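PDB 6BHC: pseudopodium-enriched atypical kinase 1 from Homo sapiens, which is a dimerising pseudokinase with a protein kinase fold and an unusual catalytic cleft, and probably works in signalling as a scaffold rather than as an active enzyme. Local coordinates for residues G324-Q327 / L328-L332; C368-L371 / V372-N375; A79-P82 / L83-Y86; L191-L194 / K195-V199; C155-V158 / A159-V162. The protein carries 1 engineered substitution. All coordinates share one frame; numbering follows the deposited sequence.

Contact 1 of 5, residues G324-Q327 / L328-L332; sequences GLQQ and LASCL
The main chains of Gly324-Gln327 and Leu328-Cys331 are joined by four i to i+4 bonds: Leu328 N to Gly324 O at 2.8 Å, Ala329 N to Leu325 O and Ser330 N to Gln326 O at 3.0 Å each, and Cys331 N to Gln327 O at 3.1 Å. This unbroken run of i to i+4 bonds is the evidence for a regular turn of helix. A second donor joins it from a side chain. Ser330 OG lies 2.9 Å from Gln326 O and donates to it, standing 36° out of the carbonyl plane, while Ser330 N comes from the opposite face of that plane. The serine's first torsion (-56°) sets the hydroxyl beside its own backbone N, which points it back toward the preceding turn and Gln326 O. With an alanine here, Gln326 O would probably be left with the backbone donor alone and one face of the carbonyl would lose its polar partner.

The amide of Gln326 is held from outside, OE1 by Ile315 N and NE2 by Tyr287 OH. Gln327, bent at chi2, brings NE2 to 3.7 Å from Cys331 SG, a plain contact.

The apolar part is backed by other helices. Leu328 packs its side chain on Ile286 and on Ala346, Ile349 and Leu350 of helix 343-354; Leu325 packs on Leu184 of helix 173-194. The pattern is that of a buried helix in the largely helical C-lobe of the kinase fold, with a serine hydroxyl bonded back to the carbonyl four residues earlier.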
loop_
_atom_site.group_PDB
_atom_site.type_symbol
_atom_site.label_atom_id
_atom_site.label_comp_id
_atom_site.label_asym_id
_atom_site.label_seq_id
_atom_site.Cartn_x
_atom_site.Cartn_y
_atom_site.Cartn_z
ATOM N N GLY A 324 -20.710 -25.950 3.499
ATOM C CA GLY A 324 -21.301 -24.627 3.600
ATOM C C GLY A 324 -22.227 -24.310 2.441
ATOM O O GLY A 324 -23.291 -23.715 2.631
ATOM N N LEU A 325 -21.838 -24.704 1.225
ATOM C CA LEU A 325 -22.709 -24.502 0.073
ATOM C C LEU A 325 -23.971 -25.350 0.173
ATOM O O LEU A 325 -25.042 -24.922 -0.274
ATOM C CB LEU A 325 -21.954 -24.814 -1.219
ATOM C CG LEU A 325 -20.834 -23.842 -1.601
ATOM C CD1 LEU A 325 -20.038 -24.382 -2.780
ATOM C CD2 LEU A 325 -21.400 -22.465 -1.917
ATOM N N GLN A 326 -23.866 -26.548 0.752
ATOM C CA GLN A 326 -25.052 -27.367 0.976
ATOM C C GLN A 326 -25.998 -26.698 1.964
ATOM O O GLN A 326 -27.208 -26.616 1.724
ATOM C CB GLN A 326 -24.645 -28.752 1.479
ATOM C CG GLN A 326 -25.814 -29.627 1.906
ATOM C CD GLN A 326 -26.556 -30.232 0.731
ATOM O OE1 GLN A 326 -26.349 -31.396 0.387
ATOM N NE2 GLN A 326 -27.434 -29.448 0.113
ATOM N N GLN A 327 -25.458 -26.209 3.084
ATOM C CA GLN A 327 -26.289 -25.525 4.069
ATOM C C GLN A 327 -26.875 -24.242 3.496
ATOM O O GLN A 327 -28.029 -23.896 3.778
ATOM C CB GLN A 327 -25.471 -25.236 5.329
ATOM C CG GLN A 327 -26.228 -24.494 6.423
ATOM C CD GLN A 327 -27.315 -25.334 7.072
ATOM O OE1 GLN A 327 -27.359 -26.555 6.910
ATOM N NE2 GLN A 327 -28.199 -24.679 7.814
ATOM N N LEU A 328 -26.098 -23.527 2.680
ATOM C CA LEU A 328 -26.593 -22.300 2.067
ATOM C C LEU A 328 -27.750 -22.584 1.118
ATOM O O LEU A 328 -28.744 -21.849 1.102
ATOM C CB LEU A 328 -25.456 -21.592 1.328
ATOM C CG LEU A 328 -25.849 -20.330 0.563
ATOM C CD1 LEU A 328 -26.431 -19.303 1.518
ATOM C CD2 LEU A 328 -24.656 -19.760 -0.189
ATOM N N ALA A 329 -27.639 -23.648 0.319
ATOM C CA ALA A 329 -28.714 -23.999 -0.602
ATOM C C ALA A 329 -29.973 -24.421 0.148
ATOM O O ALA A 329 -31.083 -24.026 -0.225
ATOM C CB ALA A 329 -28.254 -25.109 -1.546
ATOM N N SER A 330 -29.818 -25.217 1.209
ATOM C CA SER A 330 -30.976 -25.654 1.984
ATOM C C SER A 330 -31.726 -24.468 2.575
ATOM O O SER A 330 -32.960 -24.474 2.640
ATOM C CB SER A 330 -30.534 -26.614 3.089
ATOM O OG SER A 330 -29.814 -27.711 2.555
ATOM N N CYS A 331 -30.996 -23.438 3.011
ATOM C CA CYS A 331 -31.646 -22.250 3.552
ATOM C C CYS A 331 -32.332 -21.446 2.456
ATOM O O CYS A 331 -33.429 -20.913 2.663
ATOM C CB CYS A 331 -30.626 -21.383 4.290
ATOM S SG CYS A 331 -29.927 -22.145 5.771
ATOM N N LEU A 332 -31.699 -21.342 1.285
ATOM C CA LEU A 332 -32.302 -20.627 0.169
ATOM C C LEU A 332 -33.486 -21.377 -0.428
ATOM O O LEU A 332 -34.361 -20.747 -1.030
ATOM C CB LEU A 332 -31.255 -20.364 -0.916
ATOM C CG LEU A 332 -30.127 -19.388 -0.572
ATOM C CD1 LEU A 332 -29.043 -19.423 -1.640
ATOM C CD2 LEU A 332 -30.670 -17.976 -0.409
#

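Contact 2 of 5, residues C368-L371 / V372-N375; sequences CPSL and VQRN
Ser370 caps the N-terminus of helix 371-396: its OG accepts from Gln373 N at 3.2 Å with an N-H...O angle of 163°, a capping bond from the N-cap residue. A first torsion of 65° puts the hydroxyl between its own backbone N and carbonyl carbon, turned to the first turn of the helix. Gln373 CG packs against the same oxygen, and its chain, extended beyond CG, carries OE1 to 3.2 Å from Pro369 CD.

The next residue in the turn, Arg374, reaches back over the linker. Its CG lies 3.5 Å from Cys368 CB, and bends at chi2 and chi3 bring NH1 to Cys368 O, 3.0 Å away near the guanidinium plane, in a weak bond with an N-H...O angle of only 123°. Ser370 O lies over one face of the guanidinium and takes a weak bond from Arg374 N. A leucine in place of the arginine would probably leave Cys368 O, just past helix 359-367, without this donor and the linker less firmly tied to the new helix.

Farther out, Asn375 N bonds to Leu371 O at 2.9 Å, and Val372 O accepts from Thr376 OG1. Leu371 CD2 approaches the guanidinium obliquely, 3.3 Å from Arg374 NH2.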
loop_
_atom_site.group_PDB
_atom_site.type_symbol
_atom_site.label_atom_id
_atom_site.label_comp_id
_atom_site.label_asym_id
_atom_site.label_seq_id
_atom_site.Cartn_x
_atom_site.Cartn_y
_atom_site.Cartn_z
ATOM N N CYS A 368 -18.183 -22.006 24.311
ATOM C CA CYS A 368 -18.261 -20.827 25.169
ATOM C C CYS A 368 -19.633 -20.750 25.826
ATOM O O CYS A 368 -20.649 -20.745 25.120
ATOM C CB CYS A 368 -17.988 -19.559 24.367
ATOM S SG CYS A 368 -16.253 -19.277 23.953
ATOM N N PRO A 369 -19.714 -20.686 27.155
ATOM C CA PRO A 369 -21.026 -20.671 27.816
ATOM C C PRO A 369 -21.733 -19.327 27.732
ATOM O O PRO A 369 -22.962 -19.276 27.611
ATOM C CB PRO A 369 -20.685 -21.033 29.266
ATOM C CG PRO A 369 -19.286 -20.546 29.447
ATOM C CD PRO A 369 -18.603 -20.741 28.120
ATOM N N SER A 370 -20.979 -18.235 27.793
ATOM C CA SER A 370 -21.548 -16.898 27.866
ATOM C C SER A 370 -21.481 -16.191 26.517
ATOM O O SER A 370 -20.674 -16.526 25.646
ATOM C CB SER A 370 -20.825 -16.061 28.924
ATOM O OG SER A 370 -19.472 -15.844 28.562
ATOM N N LEU A 371 -22.354 -15.191 26.358
ATOM C CA LEU A 371 -22.324 -14.365 25.158
ATOM C C LEU A 371 -21.110 -13.446 25.140
ATOM O O LEU A 371 -20.644 -13.059 24.063
ATOM C CB LEU A 371 -23.609 -13.544 25.052
ATOM C CG LEU A 371 -24.908 -14.334 24.874
ATOM C CD1 LEU A 371 -26.108 -13.401 24.877
ATOM C CD2 LEU A 371 -24.863 -15.149 23.592
ATOM N N VAL A 372 -20.591 -13.087 26.316
ATOM C CA VAL A 372 -19.414 -12.224 26.380
ATOM C C VAL A 372 -18.197 -12.941 25.809
ATOM O O VAL A 372 -17.437 -12.373 25.015
ATOM C CB VAL A 372 -19.170 -11.758 27.827
ATOM C CG1 VAL A 372 -17.876 -10.967 27.919
ATOM C CG2 VAL A 372 -20.343 -10.926 28.318
ATOM N N GLN A 373 -17.994 -14.203 26.199
ATOM C CA GLN A 373 -16.859 -14.960 25.684
ATOM C C GLN A 373 -16.993 -15.239 24.193
ATOM O O GLN A 373 -15.982 -15.289 23.483
ATOM C CB GLN A 373 -16.699 -16.266 26.460
ATOM C CG GLN A 373 -16.074 -16.086 27.833
ATOM C CD GLN A 373 -15.858 -17.401 28.552
ATOM O OE1 GLN A 373 -16.797 -18.170 28.759
ATOM N NE2 GLN A 373 -14.614 -17.671 28.933
ATOM N N ARG A 374 -18.219 -15.424 23.697
ATOM C CA ARG A 374 -18.404 -15.586 22.259
ATOM C C ARG A 374 -18.124 -14.283 21.522
ATOM O O ARG A 374 -17.556 -14.293 20.423
ATOM C CB ARG A 374 -19.817 -16.083 21.955
ATOM C CG ARG A 374 -20.123 -17.444 22.545
ATOM C CD ARG A 374 -20.967 -18.286 21.608
ATOM N NE ARG A 374 -22.391 -17.989 21.713
ATOM C CZ ARG A 374 -23.227 -18.637 22.518
ATOM N NH1 ARG A 374 -22.778 -19.617 23.290
ATOM N NH2 ARG A 374 -24.509 -18.307 22.551
ATOM N N ASN A 375 -18.509 -13.152 22.116
ATOM C CA ASN A 375 -18.231 -11.861 21.496
ATOM C C ASN A 375 -16.734 -11.579 21.463
ATOM O O ASN A 375 -16.225 -11.013 20.489
ATOM C CB ASN A 375 -18.973 -10.754 22.243
ATOM C CG ASN A 375 -18.854 -9.409 21.558
ATOM O OD1 ASN A 375 -17.984 -8.602 21.891
ATOM N ND2 ASN A 375 -19.730 -9.159 20.592
#

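Contact 3 of 5, residues A79-P82 / L83-Y86; sequences AKDP and LNNY
Asp81 OD2 is gripped by two side chains that follow it in the chain. Asn84 ND2 donates to it at 2.6 Å, nearly straight at 170°, and Tyr86 OH adds a weak bond at 3.3 Å. The amide uses the syn lone pair of OD2, on the side of the other carboxylate oxygen, and OD2 sits almost exactly in the amide plane although the carboxylate and amide planes are 65° apart. OD2 meets the tyrosine ring at its edge, in the ring plane. The carboxylate gets there because Asp81 CG points away from its own backbone N (chi1 -173°), toward Asn84 and Tyr86.

Two waters bridge the turn. One donates to Asp81 OD1 at 2.5 Å and accepts from Leu83 N at 2.7 Å, linking the carboxylate to a main-chain N-H within the turn. The other donates to Asp81 O at 2.5 Å and to Asn84 O at 2.6 Å, spanning the first and last residues of the turn. Nearby, Pro82 O accepts from Ser77 OG, and the backbone of Tyr86 pairs with Ala76.

The geometry is that of a type I beta turn from Asp81 to Asn84, water-bridged and lying in the link between antiparallel strands 71-78 and 85-91 of the kinase N-lobe sheet.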
loop_
_atom_site.group_PDB
_atom_site.type_symbol
_atom_site.label_atom_id
_atom_site.label_comp_id
_atom_site.label_asym_id
_atom_site.label_seq_id
_atom_site.Cartn_x
_atom_site.Cartn_y
_atom_site.Cartn_z
ATOM N N ALA A 79 -17.423 3.237 -35.046
ATOM C CA ALA A 79 -16.795 4.065 -36.072
ATOM C C ALA A 79 -16.338 5.411 -35.523
ATOM O O ALA A 79 -15.357 5.979 -36.015
ATOM C CB ALA A 79 -17.755 4.271 -37.242
ATOM N N LYS A 80 -17.027 5.938 -34.516
ATOM C CA LYS A 80 -16.674 7.226 -33.936
ATOM C C LYS A 80 -15.693 7.106 -32.776
ATOM O O LYS A 80 -15.300 8.130 -32.207
ATOM C CB LYS A 80 -17.942 7.959 -33.485
ATOM C CG LYS A 80 -18.957 8.149 -34.607
ATOM C CD LYS A 80 -20.155 8.968 -34.158
ATOM C CE LYS A 80 -21.163 9.128 -35.285
ATOM N NZ LYS A 80 -22.327 9.959 -34.875
ATOM N N ASP A 81 -15.287 5.886 -32.421
ATOM C CA ASP A 81 -14.305 5.618 -31.377
ATOM C C ASP A 81 -13.730 4.225 -31.613
ATOM O O ASP A 81 -14.078 3.276 -30.898
ATOM C CB ASP A 81 -14.940 5.727 -29.990
ATOM C CG ASP A 81 -13.923 5.621 -28.871
ATOM O OD1 ASP A 81 -12.754 6.004 -29.087
ATOM O OD2 ASP A 81 -14.296 5.158 -27.772
ATOM N N PRO A 82 -12.846 4.064 -32.600
ATOM C CA PRO A 82 -12.534 2.727 -33.121
ATOM C C PRO A 82 -11.576 1.902 -32.277
ATOM O O PRO A 82 -11.326 0.743 -32.628
ATOM C CB PRO A 82 -11.916 3.040 -34.493
ATOM C CG PRO A 82 -11.270 4.367 -34.304
ATOM C CD PRO A 82 -12.145 5.129 -33.341
ATOM N N LEU A 83 -11.032 2.434 -31.185
ATOM C CA LEU A 83 -10.016 1.723 -30.420
ATOM C C LEU A 83 -10.487 1.277 -29.043
ATOM O O LEU A 83 -9.726 0.611 -28.333
ATOM C CB LEU A 83 -8.759 2.590 -30.279
ATOM C CG LEU A 83 -8.114 3.025 -31.596
ATOM C CD1 LEU A 83 -6.793 3.734 -31.342
ATOM C CD2 LEU A 83 -7.924 1.832 -32.523
ATOM N N ASN A 84 -11.709 1.613 -28.645
ATOM C CA ASN A 84 -12.232 1.219 -27.346
ATOM C C ASN A 84 -13.124 -0.012 -27.470
ATOM O O ASN A 84 -13.637 -0.335 -28.544
ATOM C CB ASN A 84 -13.005 2.370 -26.697
ATOM C CG ASN A 84 -12.095 3.335 -25.962
ATOM O OD1 ASN A 84 -11.221 2.922 -25.200
ATOM N ND2 ASN A 84 -12.290 4.628 -26.194
ATOM N N ASN A 85 -13.301 -0.697 -26.344
ATOM C CA ASN A 85 -14.049 -1.946 -26.320
ATOM C C ASN A 85 -15.545 -1.673 -26.391
ATOM O O ASN A 85 -16.085 -0.895 -25.598
ATOM C CB ASN A 85 -13.717 -2.742 -25.060
ATOM C CG ASN A 85 -12.273 -3.192 -25.021
ATOM O OD1 ASN A 85 -11.657 -3.429 -26.058
ATOM N ND2 ASN A 85 -11.722 -3.309 -23.818
ATOM N N TYR A 86 -16.210 -2.314 -27.346
ATOM C CA TYR A 86 -17.657 -2.255 -27.466
ATOM C C TYR A 86 -18.174 -3.631 -27.849
ATOM O O TYR A 86 -17.519 -4.362 -28.597
ATOM C CB TYR A 86 -18.106 -1.220 -28.509
ATOM C CG TYR A 86 -17.905 0.220 -28.091
ATOM C CD1 TYR A 86 -18.849 0.875 -27.309
ATOM C CD2 TYR A 86 -16.781 0.930 -28.492
ATOM C CE1 TYR A 86 -18.672 2.194 -26.930
ATOM C CE2 TYR A 86 -16.596 2.248 -28.118
ATOM C CZ TYR A 86 -17.544 2.876 -27.338
ATOM O OH TYR A 86 -17.362 4.188 -26.966
HETATM O O HOH W 1 -10.869 4.952 -30.292
HETATM O O HOH W 2 -14.284 0.794 -30.750
#

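Contact 4 of 5, residues L191-L194 / K195-V199; sequences LEHL and KPYHV
The rings of His193 and Tyr197 meet obliquely, centroids 5.8 Å apart and planes at 57°, with His193 NE2 4.0 Å from Tyr197 CE2. At the edge of the tyrosine ring, in its plane, His193 O lies 3.4 Å from CD2, and Leu194 O also lies near the ring plane, at the edge. Over one face of the His198 ring, offset toward its rim, sits Lys195 O. The His193 and Tyr197 rings are both tied to one outside residue: His193 NE2 bonds to Ala112 O and Tyr197 OH to Ala112 N.

Next to the ring pair, helix 173-194 closes in a Schellman motif. His198, with positive phi, is the C-prime residue. Val199 N donates to Leu194 O at 3.2 Å and 167°, coming from 37° above the carbonyl plane, and His198 N to Lys195 O at 2.9 Å; Tyr197 N adds a weak bond to Leu194 O at 3.1 Å. Pro196 has no N-H to give, and its CD sits 3.5 Å from Glu192 O, which takes a weak bond from Lys195 N. Leu194 CB and Val199 CB, 4.2 Å apart, make the apolar contact across the motif.

The last carbonyls of the helix are thus met by backbone N-H groups, while Lys195, bent at chi2, lays its methylenes along Leu191 O and carries its charge to Glu279 in a salt bridge.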
loop_
_atom_site.group_PDB
_atom_site.type_symbol
_atom_site.label_atom_id
_atom_site.label_comp_id
_atom_site.label_asym_id
_atom_site.label_seq_id
_atom_site.Cartn_x
_atom_site.Cartn_y
_atom_site.Cartn_z
ATOM N N LEU A 191 -27.822 -8.795 -6.550
ATOM C CA LEU A 191 -29.192 -8.979 -6.084
ATOM C C LEU A 191 -29.494 -8.083 -4.891
ATOM O O LEU A 191 -30.616 -7.584 -4.750
ATOM C CB LEU A 191 -29.438 -10.445 -5.729
ATOM C CG LEU A 191 -29.417 -11.438 -6.894
ATOM C CD1 LEU A 191 -29.627 -12.856 -6.389
ATOM C CD2 LEU A 191 -30.469 -11.070 -7.933
ATOM N N GLU A 192 -28.505 -7.866 -4.020
ATOM C CA GLU A 192 -28.681 -6.935 -2.911
ATOM C C GLU A 192 -28.901 -5.515 -3.415
ATOM O O GLU A 192 -29.569 -4.713 -2.752
ATOM C CB GLU A 192 -27.462 -7.000 -1.988
ATOM C CG GLU A 192 -27.609 -6.255 -0.674
ATOM C CD GLU A 192 -26.350 -6.325 0.175
ATOM O OE1 GLU A 192 -25.245 -6.400 -0.402
ATOM O OE2 GLU A 192 -26.469 -6.311 1.419
ATOM N N HIS A 193 -28.353 -5.188 -4.588
ATOM C CA HIS A 193 -28.566 -3.880 -5.195
ATOM C C HIS A 193 -30.007 -3.682 -5.646
ATOM O O HIS A 193 -30.466 -2.538 -5.731
ATOM C CB HIS A 193 -27.613 -3.705 -6.382
ATOM C CG HIS A 193 -27.595 -2.322 -6.955
ATOM N ND1 HIS A 193 -27.008 -1.256 -6.308
ATOM C CD2 HIS A 193 -28.078 -1.835 -8.122
ATOM C CE1 HIS A 193 -27.136 -0.170 -7.049
ATOM N NE2 HIS A 193 -27.780 -0.494 -8.155
ATOM N N LEU A 194 -30.734 -4.767 -5.924
ATOM C CA LEU A 194 -32.109 -4.652 -6.394
ATOM C C LEU A 194 -33.106 -4.420 -5.268
ATOM O O LEU A 194 -34.210 -3.928 -5.530
ATOM C CB LEU A 194 -32.514 -5.912 -7.163
ATOM C CG LEU A 194 -31.634 -6.361 -8.330
ATOM C CD1 LEU A 194 -32.219 -7.603 -8.994
ATOM C CD2 LEU A 194 -31.462 -5.243 -9.341
ATOM N N LYS A 195 -32.745 -4.757 -4.030
ATOM C CA LYS A 195 -33.712 -4.711 -2.934
ATOM C C LYS A 195 -34.247 -3.312 -2.655
ATOM O O LYS A 195 -35.472 -3.171 -2.491
ATOM C CB LYS A 195 -33.093 -5.335 -1.679
ATOM C CG LYS A 195 -32.576 -6.745 -1.892
ATOM C CD LYS A 195 -33.668 -7.658 -2.421
ATOM C CE LYS A 195 -33.142 -9.065 -2.667
ATOM N NZ LYS A 195 -34.203 -9.974 -3.188
ATOM N N PRO A 196 -33.430 -2.254 -2.573
ATOM C CA PRO A 196 -34.008 -0.922 -2.320
ATOM C C PRO A 196 -34.914 -0.430 -3.436
ATOM O O PRO A 196 -35.723 0.477 -3.205
ATOM C CB PRO A 196 -32.772 -0.024 -2.161
ATOM C CG PRO A 196 -31.672 -0.954 -1.797
ATOM C CD PRO A 196 -31.957 -2.200 -2.573
ATOM N N TYR A 197 -34.807 -0.994 -4.637
ATOM C CA TYR A 197 -35.731 -0.690 -5.721
ATOM C C TYR A 197 -36.970 -1.573 -5.705
ATOM O O TYR A 197 -37.897 -1.321 -6.482
ATOM C CB TYR A 197 -35.031 -0.838 -7.079
ATOM C CG TYR A 197 -33.913 0.150 -7.320
ATOM C CD1 TYR A 197 -34.181 1.436 -7.771
ATOM C CD2 TYR A 197 -32.588 -0.207 -7.107
ATOM C CE1 TYR A 197 -33.162 2.342 -7.995
ATOM C CE2 TYR A 197 -31.561 0.690 -7.332
ATOM C CZ TYR A 197 -31.855 1.963 -7.774
ATOM O OH TYR A 197 -30.837 2.862 -7.996
ATOM N N HIS A 198 -37.006 -2.591 -4.840
ATOM C CA HIS A 198 -38.084 -3.582 -4.815
ATOM C C HIS A 198 -38.228 -4.261 -6.174
ATOM O O HIS A 198 -39.326 -4.405 -6.715
ATOM C CB HIS A 198 -39.409 -2.958 -4.367
ATOM C CG HIS A 198 -39.375 -2.407 -2.978
ATOM N ND1 HIS A 198 -39.003 -1.109 -2.702
ATOM C CD2 HIS A 198 -39.656 -2.981 -1.785
ATOM C CE1 HIS A 198 -39.063 -0.905 -1.398
ATOM N NE2 HIS A 198 -39.457 -2.025 -0.818
ATOM N N VAL A 199 -37.095 -4.678 -6.729
ATOM C CA VAL A 199 -37.038 -5.341 -8.025
ATOM C C VAL A 199 -36.591 -6.780 -7.810
ATOM O O VAL A 199 -35.623 -7.034 -7.082
ATOM C CB VAL A 199 -36.095 -4.603 -8.991
ATOM C CG1 VAL A 199 -35.858 -5.428 -10.246
ATOM C CG2 VAL A 199 -36.672 -3.243 -9.351
#

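Contact 5 of 5, residues C155-V158 / A159-V162; sequences CLTV and ADFV
The chain passes from strand 156-157 into helix 158-163, and the first i to i+4 bonds, Phe161 N to Thr157 O at 3.0 Å and Val162 N to Val158 O at 2.7 Å, fix the opening turn. Around it Thr157 and Asp160 form a capping box. Thr157 OG1 accepts from Asp160 N at 3.2 Å; in return Thr157 N donates to Asp160 OD2, also at 3.2 Å and nearly straight at 166°, meeting the anti side of that oxygen 35° out of the carboxylate plane. A weak bond of 2.9 Å runs from Thr157 OG1 to the same OD2. The threonine's first torsion (59°) lodges OG1 between its own N and carbonyl carbon, facing the helix.

Apolar groups flank the box. Leu156 CD1 touches Phe161 CB at 3.8 Å, and Val158 CG1 meets Val162 CG2 at 4.0 Å. The carbonyl oxygen of Val158 lies at the edge of the Phe161 ring. Strand 209-212 pairs with the strand residues, and Phe161 and Val162 lean on helix 173-194.

Asp160 OD1 turns to Arg163 in a salt bridge, so the two carboxylate oxygens serve different partners. An acid at the N-terminal end of a helix, with an arginine beside it, would probably be stabilised as the anion.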
loop_
_atom_site.group_PDB
_atom_site.type_symbol
_atom_site.label_atom_id
_atom_site.label_comp_id
_atom_site.label_asym_id
_atom_site.label_seq_id
_atom_site.Cartn_x
_atom_site.Cartn_y
_atom_site.Cartn_z
ATOM N N CYS A 155 -17.261 -12.502 -22.472
ATOM C CA CYS A 155 -16.496 -13.554 -23.127
ATOM C C CYS A 155 -17.195 -14.904 -23.088
ATOM O O CYS A 155 -16.933 -15.743 -23.957
ATOM C CB CYS A 155 -15.113 -13.684 -22.480
ATOM S SG CYS A 155 -14.218 -12.122 -22.347
ATOM N N LEU A 156 -18.073 -15.118 -22.113
ATOM C CA LEU A 156 -18.823 -16.357 -21.951
ATOM C C LEU A 156 -19.833 -16.139 -20.832
ATOM O O LEU A 156 -19.820 -15.110 -20.151
ATOM C CB LEU A 156 -17.907 -17.547 -21.637
ATOM C CG LEU A 156 -17.261 -17.618 -20.250
ATOM C CD1 LEU A 156 -16.816 -19.041 -19.952
ATOM C CD2 LEU A 156 -16.082 -16.662 -20.129
ATOM N N THR A 157 -20.717 -17.115 -20.657
ATOM C CA THR A 157 -21.658 -17.119 -19.548
ATOM C C THR A 157 -21.188 -18.086 -18.470
ATOM O O THR A 157 -20.268 -18.882 -18.670
ATOM C CB THR A 157 -23.063 -17.508 -20.016
ATOM O OG1 THR A 157 -23.024 -18.813 -20.603
ATOM C CG2 THR A 157 -23.593 -16.509 -21.033
ATOM N N VAL A 158 -21.840 -18.013 -17.309
ATOM C CA VAL A 158 -21.542 -18.984 -16.265
ATOM C C VAL A 158 -21.954 -20.382 -16.710
ATOM O O VAL A 158 -21.276 -21.367 -16.389
ATOM C CB VAL A 158 -22.214 -18.574 -14.940
ATOM C CG1 VAL A 158 -21.983 -19.636 -13.875
ATOM C CG2 VAL A 158 -21.669 -17.237 -14.471
ATOM N N ALA A 159 -23.045 -20.495 -17.476
ATOM C CA ALA A 159 -23.427 -21.790 -18.032
ATOM C C ALA A 159 -22.309 -22.374 -18.887
ATOM O O ALA A 159 -22.019 -23.573 -18.804
ATOM C CB ALA A 159 -24.713 -21.657 -18.847
ATOM N N ASP A 160 -21.665 -21.543 -19.711
ATOM C CA ASP A 160 -20.539 -22.020 -20.508
ATOM C C ASP A 160 -19.367 -22.409 -19.619
ATOM O O ASP A 160 -18.689 -23.413 -19.873
ATOM C CB ASP A 160 -20.107 -20.949 -21.511
ATOM C CG ASP A 160 -21.218 -20.550 -22.461
ATOM O OD1 ASP A 160 -22.023 -21.425 -22.849
ATOM O OD2 ASP A 160 -21.284 -19.355 -22.821
ATOM N N PHE A 161 -19.108 -21.621 -18.575
ATOM C CA PHE A 161 -18.018 -21.928 -17.656
ATOM C C PHE A 161 -18.271 -23.238 -16.923
ATOM O O PHE A 161 -17.373 -24.081 -16.807
ATOM C CB PHE A 161 -17.838 -20.773 -16.669
ATOM C CG PHE A 161 -16.936 -21.094 -15.514
ATOM C CD1 PHE A 161 -15.562 -21.111 -15.674
ATOM C CD2 PHE A 161 -17.465 -21.365 -14.261
ATOM C CE1 PHE A 161 -14.730 -21.401 -14.610
ATOM C CE2 PHE A 161 -16.639 -21.656 -13.194
ATOM C CZ PHE A 161 -15.271 -21.674 -13.368
ATOM N N VAL A 162 -19.495 -23.430 -16.426
ATOM C CA VAL A 162 -19.829 -24.664 -15.722
ATOM C C VAL A 162 -19.738 -25.860 -16.664
ATOM O O VAL A 162 -19.248 -26.932 -16.285
ATOM C CB VAL A 162 -21.223 -24.545 -15.076
ATOM C CG1 VAL A 162 -21.686 -25.889 -14.541
ATOM C CG2 VAL A 162 -21.201 -23.510 -13.960
#

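How the contacts relate
Contact 1 is buried among C-lobe helices, contacts 4 and 5 are partly buried, and contacts 2 and 3 lie at the surface, their centres 59 Å apart on opposite sides of the chain's centre. Helix 173-194 links three of them: contact 4 is its C-terminal end, while side chains of contacts 1 and 5 pack on it. Glu279 of helix 277-289 is likewise shared, touched by Leu332 in contact 1 and bridged to Lys195 in contact 4. Contacts 2 and 5 both start helices, with a serine cap alone in one and a reciprocal threonine-aspartate box in the other. Contact 3, a strand connection, is the one that relies on bridging water.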